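Long-range contact in methylmalonyl-CoA carboxyltransferase 5S subunit (Propionibacterium freudenreichii subsp. shermanii, PDB 1RQB), which transfers a carboxyl group from the biotin of the 1.3S subunit to pyruvate, forming oxaloacetate, with a cobalt ion bound per subunit: residues A70-F78 with L451-V459. Sequence-based numbering, arbitrary orientation.
Sequences ATYDSCIRF and LTYALFPQV
Phe456 and Tyr72 meet where the TIM-barrel carboxyltransferase region packs against the conserved carboxylase region of the chain: helix 71-77, which follows barrel strand 63-68, crosses helix 451-455 at -102°, their axes 11.7 Å apart. At this spacing side chains carry most of the contact. Its tight, buried part centres on Tyr72, whose CG lies anti to the backbone N (chi1 -161°), carrying the ring across to the other helix. There Tyr72 OH shares a 2.7 Å hydrogen bond with Thr452 OG1, which sits at the edge of the ring, near its plane. Trp84 also bonds this phenol oxygen, and Thr452 OG1 has a further partner in Glu448 O, so both buried hydroxyls are satisfied. Leu455 CD1 sits over one face of the ring, offset toward its rim, in a CH-pi contact 4.2 Å from the Tyr72 centroid. Phe456, just past the helix end, meets Tyr72 rim to rim, CE1 to CD2 at 3.5 Å, the planes 22° apart. One of its faces lies against Asp73 CA, while Ile76 CD1 approaches obliquely, 3.7 Å from Phe456 CB. An alanine in place of Phe456 would probably open a gap between Tyr72, Asp73 and Ile76 and take away the ring against which Ile76 CD1 packs. Toward solvent the packing gives way to exposed Arg77. This guanidinium stands nearly perpendicular to the Phe456 ring and grips Asp73 side-on in a salt bridge, NE and NH2 both reaching OD1. That bridge probably restrains the guanidinium, which has Val459 CG2 over one face, 3.4 Å from Arg77 NH1.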
loop_
_atom_site.group_PDB
_atom_site.type_symbol
_atom_site.label_atom_id
_atom_site.label_comp_id
_atom_site.label_asym_id
_atom_site.label_seq_id
_atom_site.Cartn_x
_atom_site.Cartn_y
_atom_site.Cartn_z
ATOM N N ALA A 70 15.480 -17.464 3.449
ATOM C CA ALA A 70 15.035 -18.418 4.476
ATOM C C ALA A 70 14.303 -19.613 3.858
ATOM O O ALA A 70 13.843 -20.490 4.589
ATOM C CB ALA A 70 14.103 -17.704 5.465
ATOM N N THR A 71 14.207 -19.696 2.535
ATOM C CA THR A 71 13.438 -20.801 1.942
ATOM C C THR A 71 14.129 -22.157 2.114
ATOM O O THR A 71 13.455 -23.185 2.177
ATOM C CB THR A 71 13.144 -20.591 0.445
ATOM O OG1 THR A 71 14.366 -20.582 -0.293
ATOM C CG2 THR A 71 12.386 -19.288 0.228
ATOM N N TYR A 72 15.458 -22.189 2.176
ATOM C CA TYR A 72 16.146 -23.479 2.340
ATOM C C TYR A 72 15.733 -24.067 3.691
ATOM O O TYR A 72 15.274 -25.204 3.789
ATOM C CB TYR A 72 17.661 -23.260 2.283
ATOM C CG TYR A 72 18.490 -24.494 1.980
ATOM C CD1 TYR A 72 19.133 -24.632 0.746
ATOM C CD2 TYR A 72 18.688 -25.487 2.944
ATOM C CE1 TYR A 72 19.964 -25.722 0.481
ATOM C CE2 TYR A 72 19.525 -26.588 2.691
ATOM C CZ TYR A 72 20.159 -26.690 1.457
ATOM O OH TYR A 72 21.003 -27.741 1.199
ATOM N N ASP A 73 15.874 -23.263 4.733
ATOM C CA ASP A 73 15.496 -23.675 6.092
ATOM C C ASP A 73 14.024 -24.094 6.134
ATOM O O ASP A 73 13.686 -25.134 6.698
ATOM C CB ASP A 73 15.707 -22.519 7.073
ATOM C CG ASP A 73 15.148 -22.828 8.459
ATOM O OD1 ASP A 73 15.829 -23.530 9.231
ATOM O OD2 ASP A 73 14.018 -22.390 8.769
ATOM N N SER A 74 13.134 -23.295 5.551
ATOM C CA SER A 74 11.699 -23.611 5.607
ATOM C C SER A 74 11.388 -24.951 4.938
ATOM O O SER A 74 10.566 -25.728 5.419
ATOM C CB SER A 74 10.877 -22.524 4.929
ATOM O OG SER A 74 9.494 -22.827 5.049
ATOM N N CYS A 75 12.029 -25.207 3.806
ATOM C CA CYS A 75 11.785 -26.458 3.077
ATOM C C CYS A 75 12.070 -27.674 3.959
ATOM O O CYS A 75 11.236 -28.571 4.080
ATOM C CB CYS A 75 12.682 -26.537 1.835
ATOM S SG CYS A 75 12.057 -25.635 0.400
ATOM N N ILE A 76 13.233 -27.712 4.596
ATOM C CA ILE A 76 13.590 -28.910 5.369
ATOM C C ILE A 76 13.041 -28.880 6.797
ATOM O O ILE A 76 12.875 -29.933 7.410
ATOM C CB ILE A 76 15.114 -29.086 5.464
ATOM C CG1 ILE A 76 15.708 -27.944 6.278
ATOM C CG2 ILE A 76 15.732 -29.134 4.066
ATOM C CD1 ILE A 76 17.198 -28.056 6.456
ATOM N N ARG A 77 12.729 -27.708 7.332
ATOM C CA ARG A 77 12.287 -27.670 8.733
ATOM C C ARG A 77 10.766 -27.780 8.854
ATOM O O ARG A 77 10.271 -28.409 9.787
ATOM C CB ARG A 77 12.780 -26.373 9.395
ATOM C CG ARG A 77 12.563 -26.297 10.905
ATOM C CD ARG A 77 12.942 -24.920 11.468
ATOM N NE ARG A 77 14.331 -24.527 11.227
ATOM C CZ ARG A 77 15.358 -24.846 12.011
ATOM N NH1 ARG A 77 15.163 -25.575 13.101
ATOM N NH2 ARG A 77 16.583 -24.423 11.713
ATOM N N PHE A 78 10.015 -27.218 7.910
ATOM C CA PHE A 78 8.550 -27.219 8.044
ATOM C C PHE A 78 7.821 -27.927 6.901
ATOM O O PHE A 78 6.712 -28.421 7.098
ATOM C CB PHE A 78 8.015 -25.779 8.065
ATOM C CG PHE A 78 8.647 -24.902 9.101
ATOM C CD1 PHE A 78 9.230 -23.695 8.734
ATOM C CD2 PHE A 78 8.628 -25.260 10.444
ATOM C CE1 PHE A 78 9.790 -22.852 9.689
ATOM C CE2 PHE A 78 9.181 -24.429 11.409
ATOM C CZ PHE A 78 9.765 -23.219 11.031
ATOM N N LEU A 451 25.753 -30.619 1.945
ATOM C CA LEU A 451 25.543 -29.180 2.160
ATOM C C LEU A 451 24.366 -28.982 3.117
ATOM O O LEU A 451 24.418 -28.152 4.024
ATOM C CB LEU A 451 25.274 -28.474 0.825
ATOM C CG LEU A 451 26.517 -28.365 -0.053
ATOM C CD1 LEU A 451 26.148 -28.020 -1.478
ATOM C CD2 LEU A 451 27.455 -27.309 0.538
ATOM N N THR A 452 23.302 -29.759 2.933
ATOM C CA THR A 452 22.147 -29.609 3.829
ATOM C C THR A 452 22.588 -29.873 5.270
ATOM O O THR A 452 22.190 -29.165 6.194
ATOM C CB THR A 452 21.001 -30.570 3.445
ATOM O OG1 THR A 452 20.483 -30.188 2.169
ATOM C CG2 THR A 452 19.865 -30.506 4.473
ATOM N N TYR A 453 23.426 -30.885 5.456
ATOM C CA TYR A 453 23.912 -31.225 6.800
ATOM C C TYR A 453 24.832 -30.122 7.331
ATOM O O TYR A 453 24.762 -29.754 8.503
ATOM C CB TYR A 453 24.674 -32.551 6.778
ATOM C CG TYR A 453 25.281 -32.892 8.108
ATOM C CD1 TYR A 453 24.481 -33.289 9.178
ATOM C CD2 TYR A 453 26.658 -32.756 8.324
ATOM C CE1 TYR A 453 25.033 -33.537 10.442
ATOM C CE2 TYR A 453 27.221 -33.004 9.582
ATOM C CZ TYR A 453 26.400 -33.391 10.631
ATOM O OH TYR A 453 26.942 -33.618 11.876
ATOM N N ALA A 454 25.696 -29.586 6.479
ATOM C CA ALA A 454 26.625 -28.535 6.921
ATOM C C ALA A 454 25.868 -27.258 7.297
ATOM O O ALA A 454 26.237 -26.560 8.241
ATOM C CB ALA A 454 27.639 -28.233 5.805
ATOM N N LEU A 455 24.801 -26.962 6.560
ATOM C CA LEU A 455 24.026 -25.732 6.783
ATOM C C LEU A 455 23.060 -25.859 7.963
ATOM O O LEU A 455 22.859 -24.897 8.701
ATOM C CB LEU A 455 23.241 -25.375 5.516
ATOM C CG LEU A 455 24.083 -24.995 4.297
ATOM C CD1 LEU A 455 23.202 -24.877 3.058
ATOM C CD2 LEU A 455 24.789 -23.690 4.574
ATOM N N PHE A 456 22.455 -27.033 8.137
ATOM C CA PHE A 456 21.461 -27.230 9.204
ATOM C C PHE A 456 21.679 -28.584 9.882
ATOM O O PHE A 456 20.866 -29.498 9.759
ATOM C CB PHE A 456 20.044 -27.141 8.604
ATOM C CG PHE A 456 19.750 -25.809 7.960
ATOM C CD1 PHE A 456 19.958 -25.612 6.598
ATOM C CD2 PHE A 456 19.353 -24.723 8.741
ATOM C CE1 PHE A 456 19.784 -24.359 6.023
ATOM C CE2 PHE A 456 19.174 -23.461 8.174
ATOM C CZ PHE A 456 19.393 -23.280 6.815
ATOM N N PRO A 457 22.773 -28.715 10.639
ATOM C CA PRO A 457 23.131 -29.954 11.348
ATOM C C PRO A 457 22.039 -30.585 12.216
ATOM O O PRO A 457 21.934 -31.808 12.293
ATOM C CB PRO A 457 24.318 -29.541 12.220
ATOM C CG PRO A 457 24.844 -28.304 11.584
ATOM C CD PRO A 457 23.638 -27.596 11.053
ATOM N N GLN A 458 21.231 -29.746 12.858
ATOM C CA GLN A 458 20.199 -30.211 13.796
ATOM C C GLN A 458 18.897 -30.599 13.091
ATOM O O GLN A 458 18.082 -31.323 13.660
ATOM C CB GLN A 458 19.915 -29.117 14.824
ATOM C CG GLN A 458 21.168 -28.564 15.496
ATOM C CD GLN A 458 22.002 -29.631 16.180
ATOM O OE1 GLN A 458 23.211 -29.473 16.347
ATOM N NE2 GLN A 458 21.357 -30.720 16.592
ATOM N N VAL A 459 18.682 -30.126 11.868
ATOM C CA VAL A 459 17.441 -30.452 11.150
ATOM C C VAL A 459 17.682 -31.574 10.138
ATOM O O VAL A 459 16.805 -32.399 9.890
ATOM C CB VAL A 459 16.897 -29.220 10.392
ATOM C CG1 VAL A 459 15.615 -29.591 9.638
ATOM C CG2 VAL A 459 16.638 -28.086 11.367
#